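Local coordinates for protein TRAP dicarboxylate transporter, DctP subunit (Chromohalobacter salexigens, PDB 4P1L) that binds D-glucuronate in the periplasm and probably delivers it to the membrane permease of a tripartite ATP-independent (TRAP) transport system for uptake into the cell, at residues A[216-221]-A[283-288]; A[241-246]-A[252-257]; A[305-310]-A[316-321]. All coordinates share one frame; numbering follows the deposited sequence. Where two conformers were deposited one is given.

Followed from the N terminus, the chain first reaches residues 216-221, the loop between helix 209-214 and strand 223-230. Contact 1 pairs them with residues 283-288 and closes a loop of 61 residues, mostly helix. Contact 2 is nested inside it: helix 240-245 meets the start of the long helix 248-282, closing a connection of five residues, and the far end of that helix leads into strand 286-288 of contact 1. The two centres lie about 42 Å apart on opposite sides of the chain's centre. Contact 3 follows in series, bringing helix 315-323 against helix 301-310, again with five residues between its segments. None of the three touches another; the nearest atoms of contacts 2 and 3 are about 17 Å apart.

Contact 1. Residues A[216-221]-A[283-288]; sequences GHYEVA and AGVKIN
Tyr218 packs against Ala283 and Val285 where helix 248-282 ends. The tight part of the contact is small and made of van der Waals contacts, mostly between apolar side chains. Val285 CG2, the methyl set anti to its own carbonyl carbon, lies at the edge of the tyrosine ring near its plane, 4.0 Å from Tyr218 CB, and the two side chains cross at about a right angle. The same methyl also approaches the backbone, 4.0 Å from Tyr218 O. Farther along that ring edge, Tyr218 CE2 meets Ala283 CB at 3.8 Å. One residue thus spans both sides of Gly284, where the helix closes in a Schellman motif. The ring gets there because CG stands between the backbone N and the carbonyl carbon (chi1 76°). Separately, Glu219 CG lies 3.8 Å above one of its faces, offset toward the rim.

The solvent side is the end at Ala283 and Gly284, both exposed, whereas Val285 is buried. No hydrogen bond crosses anywhere between the segments.

Around this patch, Lys279 and Ile280 of helix 248-282 also touch the tyrosine, and Tyr212 of helix 209-214 packs on both Tyr218 and Val285. Beyond Val285 the chain enters strand 286-288, an outermost strand of its sheet, which pairs in parallel with strand 223-230 through backbone bonds of Lys286 and Asn288 to Tyr224 and Leu226; Lys286 also bonds to Asn222, just before that strand.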
# COMPACT_ATOMS: atom_id res chain seq x y z
N GLY A 216 14.28 -7.70 -3.61
CA GLY A 216 15.17 -8.85 -3.59
C GLY A 216 14.64 -10.03 -2.78
O GLY A 216 15.35 -11.02 -2.64
N HIS A 217 13.42 -9.94 -2.26
CA HIS A 217 12.91 -11.00 -1.38
C HIS A 217 12.82 -12.31 -2.12
O HIS A 217 13.05 -13.35 -1.53
CB HIS A 217 11.55 -10.64 -0.78
CG HIS A 217 11.57 -9.42 0.08
ND1 HIS A 217 10.44 -8.84 0.59
CD2 HIS A 217 12.61 -8.66 0.50
CE1 HIS A 217 10.77 -7.77 1.30
NE2 HIS A 217 12.09 -7.66 1.28
N TYR A 218 12.56 -12.24 -3.42
CA TYR A 218 12.41 -13.44 -4.24
C TYR A 218 13.68 -14.28 -4.30
O TYR A 218 13.63 -15.46 -4.59
CB TYR A 218 12.01 -13.04 -5.65
CG TYR A 218 13.13 -12.49 -6.50
CD1 TYR A 218 13.50 -11.16 -6.43
CD2 TYR A 218 13.80 -13.30 -7.42
CE1 TYR A 218 14.51 -10.65 -7.22
CE2 TYR A 218 14.82 -12.79 -8.22
CZ TYR A 218 15.16 -11.47 -8.11
OH TYR A 218 16.16 -10.96 -8.89
N GLU A 219 14.83 -13.67 -4.02
CA GLU A 219 16.09 -14.40 -4.03
C GLU A 219 16.21 -15.35 -2.85
O GLU A 219 17.04 -16.26 -2.88
CB GLU A 219 17.27 -13.43 -4.00
CG GLU A 219 17.37 -12.52 -5.20
CD GLU A 219 18.36 -11.40 -4.97
OE1 GLU A 219 19.16 -11.51 -4.02
OE2 GLU A 219 18.32 -10.40 -5.72
N VAL A 220 15.43 -15.13 -1.79
CA VAL A 220 15.55 -15.96 -0.60
C VAL A 220 14.27 -16.76 -0.34
O VAL A 220 14.31 -17.93 0.04
CB VAL A 220 15.91 -15.12 0.64
CG1 VAL A 220 15.91 -15.99 1.90
CG2 VAL A 220 17.27 -14.46 0.44
N ALA A 221 13.13 -16.16 -0.64
CA ALA A 221 11.85 -16.84 -0.46
C ALA A 221 11.29 -17.17 -1.85
O ALA A 221 10.65 -16.33 -2.49
CB ALA A 221 10.91 -15.97 0.32
N ALA A 283 14.04 -16.40 -12.91
CA ALA A 283 14.99 -16.70 -11.83
C ALA A 283 14.70 -18.02 -11.10
O ALA A 283 15.42 -18.40 -10.19
CB ALA A 283 15.00 -15.56 -10.84
N GLY A 284 13.61 -18.69 -11.47
CA GLY A 284 13.31 -19.99 -10.91
C GLY A 284 12.30 -20.01 -9.78
O GLY A 284 12.11 -21.05 -9.15
N VAL A 285 11.68 -18.86 -9.49
CA VAL A 285 10.65 -18.78 -8.46
C VAL A 285 9.51 -19.70 -8.81
O VAL A 285 9.10 -19.83 -9.97
CB VAL A 285 10.16 -17.31 -8.26
CG1 VAL A 285 8.93 -17.25 -7.36
CG2 VAL A 285 11.27 -16.46 -7.66
N LYS A 286 9.00 -20.37 -7.77
CA LYS A 286 7.86 -21.24 -7.91
C LYS A 286 6.59 -20.50 -7.49
O LYS A 286 6.39 -20.18 -6.30
CB LYS A 286 8.08 -22.48 -7.05
CG LYS A 286 9.34 -23.25 -7.45
CD LYS A 286 9.68 -24.34 -6.45
CE LYS A 286 10.99 -25.08 -6.80
NZ LYS A 286 11.50 -25.88 -5.64
N ILE A 287 5.76 -20.19 -8.48
CA ILE A 287 4.51 -19.49 -8.26
C ILE A 287 3.35 -20.46 -8.37
O ILE A 287 3.28 -21.24 -9.31
CB ILE A 287 4.26 -18.39 -9.32
CG1 ILE A 287 5.40 -17.36 -9.30
CG2 ILE A 287 2.93 -17.68 -9.06
CD1 ILE A 287 5.29 -16.31 -10.38
N ASN A 288 2.44 -20.42 -7.40
CA ASN A 288 1.23 -21.24 -7.45
C ASN A 288 0.00 -20.45 -7.09
O ASN A 288 0.03 -19.65 -6.15
CB ASN A 288 1.32 -22.48 -6.51
CG ASN A 288 1.26 -22.11 -5.03
OD1 ASN A 288 2.21 -21.55 -4.48
ND2 ASN A 288 0.16 -22.45 -4.38

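Contact 2. Residues A[241-246]-A[252-257]. With SO4 (sulfate ion), chain E.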
# COMPACT_ATOMS: atom_id res chain seq x y z
N ALA A 241 -0.43 21.97 6.29
CA ALA A 241 0.24 23.26 6.47
C ALA A 241 0.82 23.76 5.14
O ALA A 241 0.67 24.93 4.78
CB ALA A 241 1.36 23.12 7.49
N SER A 242 1.47 22.87 4.41
CA SER A 242 2.09 23.25 3.14
C SER A 242 1.04 23.58 2.09
O SER A 242 1.21 24.48 1.27
CB SER A 242 2.99 22.12 2.62
OG SER A 242 4.04 21.87 3.53
N TRP A 243 -0.05 22.84 2.12
CA TRP A 243 -1.17 23.04 1.21
C TRP A 243 -1.82 24.41 1.40
O TRP A 243 -2.05 25.14 0.44
CB TRP A 243 -2.19 21.92 1.46
CG TRP A 243 -3.27 21.80 0.42
CD1 TRP A 243 -4.61 21.90 0.62
CD2 TRP A 243 -3.10 21.52 -0.98
NE1 TRP A 243 -5.29 21.70 -0.56
CE2 TRP A 243 -4.39 21.47 -1.56
CE3 TRP A 243 -1.99 21.31 -1.80
CZ2 TRP A 243 -4.60 21.24 -2.93
CZ3 TRP A 243 -2.21 21.07 -3.17
CH2 TRP A 243 -3.50 21.02 -3.70
N GLU A 244 -2.10 24.76 2.65
CA GLU A 244 -2.80 25.99 2.97
C GLU A 244 -2.00 27.25 2.64
O GLU A 244 -2.57 28.30 2.37
CB GLU A 244 -3.20 26.00 4.44
CG GLU A 244 -4.28 24.97 4.74
CD GLU A 244 -4.77 25.02 6.17
OE1 GLU A 244 -4.01 25.45 7.07
OE2 GLU A 244 -5.94 24.63 6.37
N GLU A 245 -0.67 27.13 2.66
CA GLU A 245 0.19 28.29 2.40
C GLU A 245 0.08 28.77 0.96
O GLU A 245 0.36 29.93 0.68
CB GLU A 245 1.65 27.93 2.66
CG GLU A 245 2.02 27.82 4.11
CD GLU A 245 3.42 27.27 4.29
OE1 GLU A 245 3.88 26.47 3.43
OE2 GLU A 245 4.06 27.64 5.30
N LEU A 246 -0.32 27.89 0.06
CA LEU A 246 -0.31 28.17 -1.37
C LEU A 246 -1.40 29.17 -1.79
O LEU A 246 -2.33 29.42 -1.04
CB LEU A 246 -0.53 26.89 -2.15
CG LEU A 246 0.47 25.74 -1.96
CD1 LEU A 246 -0.06 24.48 -2.65
CD2 LEU A 246 1.83 26.13 -2.49
N GLN A 252 -5.02 24.40 -7.33
CA GLN A 252 -5.76 23.78 -8.43
C GLN A 252 -4.79 23.11 -9.41
O GLN A 252 -5.04 21.99 -9.90
CB GLN A 252 -6.65 24.83 -9.14
CG GLN A 252 -7.19 24.38 -10.50
CD GLN A 252 -8.09 25.42 -11.17
OE1 GLN A 252 -8.61 26.34 -10.52
NE2 GLN A 252 -8.27 25.28 -12.48
N ALA A 253 -3.66 23.77 -9.66
CA ALA A 253 -2.65 23.24 -10.56
C ALA A 253 -1.99 21.98 -9.99
O ALA A 253 -1.73 21.02 -10.73
CB ALA A 253 -1.58 24.31 -10.87
N ILE A 254 -1.71 21.98 -8.69
CA ILE A 254 -1.02 20.85 -8.07
C ILE A 254 -1.96 19.63 -7.99
O ILE A 254 -1.55 18.49 -8.18
CB ILE A 254 -0.42 21.26 -6.71
CG1 ILE A 254 0.69 22.31 -6.96
CG2 ILE A 254 0.12 20.05 -5.94
CD1 ILE A 254 1.23 22.94 -5.71
N ARG A 255 -3.24 19.90 -7.75
CA ARG A 255 -4.23 18.84 -7.74
C ARG A 255 -4.29 18.20 -9.14
O ARG A 255 -4.33 16.96 -9.26
CB ARG A 255 -5.59 19.43 -7.32
CG ARG A 255 -6.61 18.43 -6.88
CD ARG A 255 -7.84 19.10 -6.26
NE ARG A 255 -7.73 19.42 -4.82
CZ ARG A 255 -7.75 18.53 -3.85
NH1 ARG A 255 -7.79 17.23 -4.13
NH2 ARG A 255 -7.68 18.91 -2.58
N GLU A 256 -4.27 19.02 -10.18
CA GLU A 256 -4.23 18.50 -11.55
C GLU A 256 -2.97 17.65 -11.80
O GLU A 256 -3.06 16.56 -12.37
CB GLU A 256 -4.31 19.62 -12.59
CG GLU A 256 -4.41 19.09 -14.02
CD GLU A 256 -4.50 20.18 -15.08
OE1 GLU A 256 -4.47 21.39 -14.73
OE2 GLU A 256 -4.61 19.82 -16.27
N ALA A 257 -1.81 18.14 -11.37
CA ALA A 257 -0.55 17.40 -11.52
C ALA A 257 -0.62 16.03 -10.83
O ALA A 257 -0.10 15.05 -11.35
CB ALA A 257 0.60 18.18 -10.94
S SO4 E . -8.81 22.39 -2.03
O1 SO4 E . -8.34 22.11 -3.38
O2 SO4 E . -10.24 22.12 -1.95
O3 SO4 E . -8.14 21.57 -1.02
O4 SO4 E . -8.52 23.79 -1.71
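A sulfate ion, probably from the crystallisation liquor, bridges Trp243 and Arg255 beside the packing of two consecutive helices, in which the short helix 240-245 lies against the start of helix 248-282. Trp243 NE1 gives sulfate O3 a nearly straight bond of 2.9 Å (172°), with the oxygen in the plane of the indole. Arg255 supplies the other grip: NH2 donates to that same O3 at 3.1 Å, and NE to O1. Its chain bends at chi3 (-85°), turning the guanidinium back beside the tryptophan with the two planes 89° apart.

Away from the anion the contact is apolar. Ile254 CG2 meets the far edge of the indole in its plane, 3.8 Å from Trp243 CZ3. Trp243 and Ile254 both touch Leu138 of strand 135-141, while Trp26 of strand 26-29 touches Leu246 and Ile254. An alanine in place of Trp243 would remove the indole, and would probably leave a gap beside Ile254 and take from sulfate O3 its straight N-H bond. Just after the short helix, Leu246 completes the apolar seam, its CD1 methyl 3.7 Å from CD1 of Ile254.

Contact 3. Residues A[305-310]-A[316-321]; sequences DQFVQE and SLVTDI
Val318 faces Phe307 and Val308 across the joint between two consecutive helices, a worked example of a helix pair meeting over a small shared surface. Apolar contact is all that crosses between the segments. A single methyl, Val318 CG2, serves both partners: it stands 4.2 Å from Val308 CG1 and equally far from Phe307 CE2. It approaches the phenyl ring obliquely. The ring hangs on a chain whose CG is turned anti to the backbone N (chi1 -174°). The surface shared is slight, 83 Å² over both sides, and the backbones stay apart, with Val308 CA and Val318 CA separated by 8.2 Å.

Aromatic and apolar partners beyond the two segments surround this pair of contacts. The ring of Phe307 meets that of His311 with planes at about 45°, and it also touches Asn100, Val101 and Leu314. Leu317 and Ile321, on the second helix, pack on Ile122 of helix 121-132.

The polar links do not cross between the segments. In one of two conformers of Gln306, and so less certainly, NE2 donates to Glu310 OE2, one turn farther on in the first helix. Asp320 joins the second helix to helix 121-132 through a salt bridge with Arg125.

Far from the sugar site, this is the plain packing of two consecutive helices across a short connection. Through it the C-terminal end of this solute-binding protein lies against helix 121-132 and the loop carrying Asn100 and Val101.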
# COMPACT_ATOMS: atom_id res chain seq x y z
N ASP A 305 -16.02 -9.04 12.04
CA ASP A 305 -16.96 -8.93 13.16
C ASP A 305 -16.40 -8.02 14.28
O ASP A 305 -17.11 -7.14 14.81
CB ASP A 305 -17.27 -10.31 13.76
CG ASP A 305 -18.03 -11.23 12.82
OD1 ASP A 305 -18.53 -10.79 11.77
OD2 ASP A 305 -18.11 -12.43 13.16
N GLN A 306 -15.13 -8.24 14.62
CA GLN A 306 -14.50 -7.50 15.71
C GLN A 306 -14.37 -6.05 15.28
O GLN A 306 -14.54 -5.15 16.08
CB GLN A 306 -13.12 -8.09 16.08
CG GLN A 306 -12.27 -7.18 16.99
CD GLN A 306 -10.82 -7.65 17.19
OE1 GLN A 306 -10.52 -8.84 17.07
NE2 GLN A 306 -9.92 -6.70 17.48
N PHE A 307 -14.04 -5.83 14.01
CA PHE A 307 -13.83 -4.49 13.50
C PHE A 307 -15.09 -3.64 13.60
O PHE A 307 -15.05 -2.52 14.10
CB PHE A 307 -13.30 -4.48 12.07
CG PHE A 307 -12.94 -3.11 11.60
CD1 PHE A 307 -11.70 -2.57 11.91
CD2 PHE A 307 -13.87 -2.32 10.90
CE1 PHE A 307 -11.36 -1.28 11.51
CE2 PHE A 307 -13.53 -1.03 10.49
CZ PHE A 307 -12.27 -0.51 10.81
N VAL A 308 -16.22 -4.18 13.14
CA VAL A 308 -17.45 -3.41 13.12
C VAL A 308 -18.03 -3.24 14.54
O VAL A 308 -18.67 -2.25 14.83
CB VAL A 308 -18.50 -3.98 12.10
CG1 VAL A 308 -17.93 -3.93 10.66
CG2 VAL A 308 -18.94 -5.36 12.47
N GLN A 309 -17.74 -4.16 15.45
CA GLN A 309 -18.10 -3.95 16.85
C GLN A 309 -17.30 -2.80 17.50
O GLN A 309 -17.83 -2.00 18.30
CB GLN A 309 -17.92 -5.27 17.63
CG GLN A 309 -18.91 -6.37 17.22
CD GLN A 309 -18.59 -7.73 17.81
OE1 GLN A 309 -18.00 -7.84 18.89
NE2 GLN A 309 -19.00 -8.78 17.13
N GLU A 310 -16.01 -2.73 17.18
CA GLU A 310 -15.14 -1.69 17.69
C GLU A 310 -15.47 -0.34 17.11
O GLU A 310 -15.29 0.69 17.76
CB GLU A 310 -13.69 -2.01 17.32
CG GLU A 310 -13.10 -3.10 18.14
CD GLU A 310 -11.88 -3.74 17.48
OE1 GLU A 310 -11.44 -3.35 16.35
OE2 GLU A 310 -11.37 -4.69 18.10
N SER A 316 -20.94 1.19 7.95
CA SER A 316 -21.54 1.50 6.66
C SER A 316 -20.49 1.75 5.57
O SER A 316 -20.77 1.53 4.37
CB SER A 316 -22.53 2.67 6.80
OG SER A 316 -21.87 3.90 7.00
N LEU A 317 -19.29 2.16 5.96
CA LEU A 317 -18.20 2.23 5.03
C LEU A 317 -17.78 0.82 4.57
O LEU A 317 -17.56 0.60 3.38
CB LEU A 317 -17.02 2.98 5.65
CG LEU A 317 -15.80 3.24 4.78
CD1 LEU A 317 -16.17 3.88 3.44
CD2 LEU A 317 -14.79 4.12 5.56
N VAL A 318 -17.71 -0.12 5.50
CA VAL A 318 -17.42 -1.51 5.15
C VAL A 318 -18.47 -2.07 4.18
O VAL A 318 -18.14 -2.63 3.13
CB VAL A 318 -17.34 -2.40 6.40
CG1 VAL A 318 -17.10 -3.86 5.99
CG2 VAL A 318 -16.24 -1.92 7.37
N THR A 319 -19.75 -1.90 4.52
CA THR A 319 -20.82 -2.45 3.70
C THR A 319 -20.98 -1.71 2.38
O THR A 319 -21.30 -2.33 1.36
CB THR A 319 -22.17 -2.54 4.46
OG1 THR A 319 -22.60 -1.24 4.83
CG2 THR A 319 -22.03 -3.36 5.71
N ASP A 320 -20.69 -0.40 2.35
CA ASP A 320 -20.78 0.33 1.09
C ASP A 320 -19.72 -0.17 0.10
O ASP A 320 -19.99 -0.33 -1.09
CB ASP A 320 -20.65 1.84 1.29
CG ASP A 320 -21.91 2.49 1.92
OD1 ASP A 320 -22.98 1.84 1.98
OD2 ASP A 320 -21.81 3.66 2.35
N ILE A 321 -18.51 -0.44 0.59
CA ILE A 321 -17.46 -0.95 -0.27
C ILE A 321 -17.83 -2.35 -0.78
O ILE A 321 -17.66 -2.66 -1.96
CB ILE A 321 -16.11 -0.96 0.45
CG1 ILE A 321 -15.61 0.49 0.62
CG2 ILE A 321 -15.08 -1.80 -0.33
CD1 ILE A 321 -14.48 0.64 1.66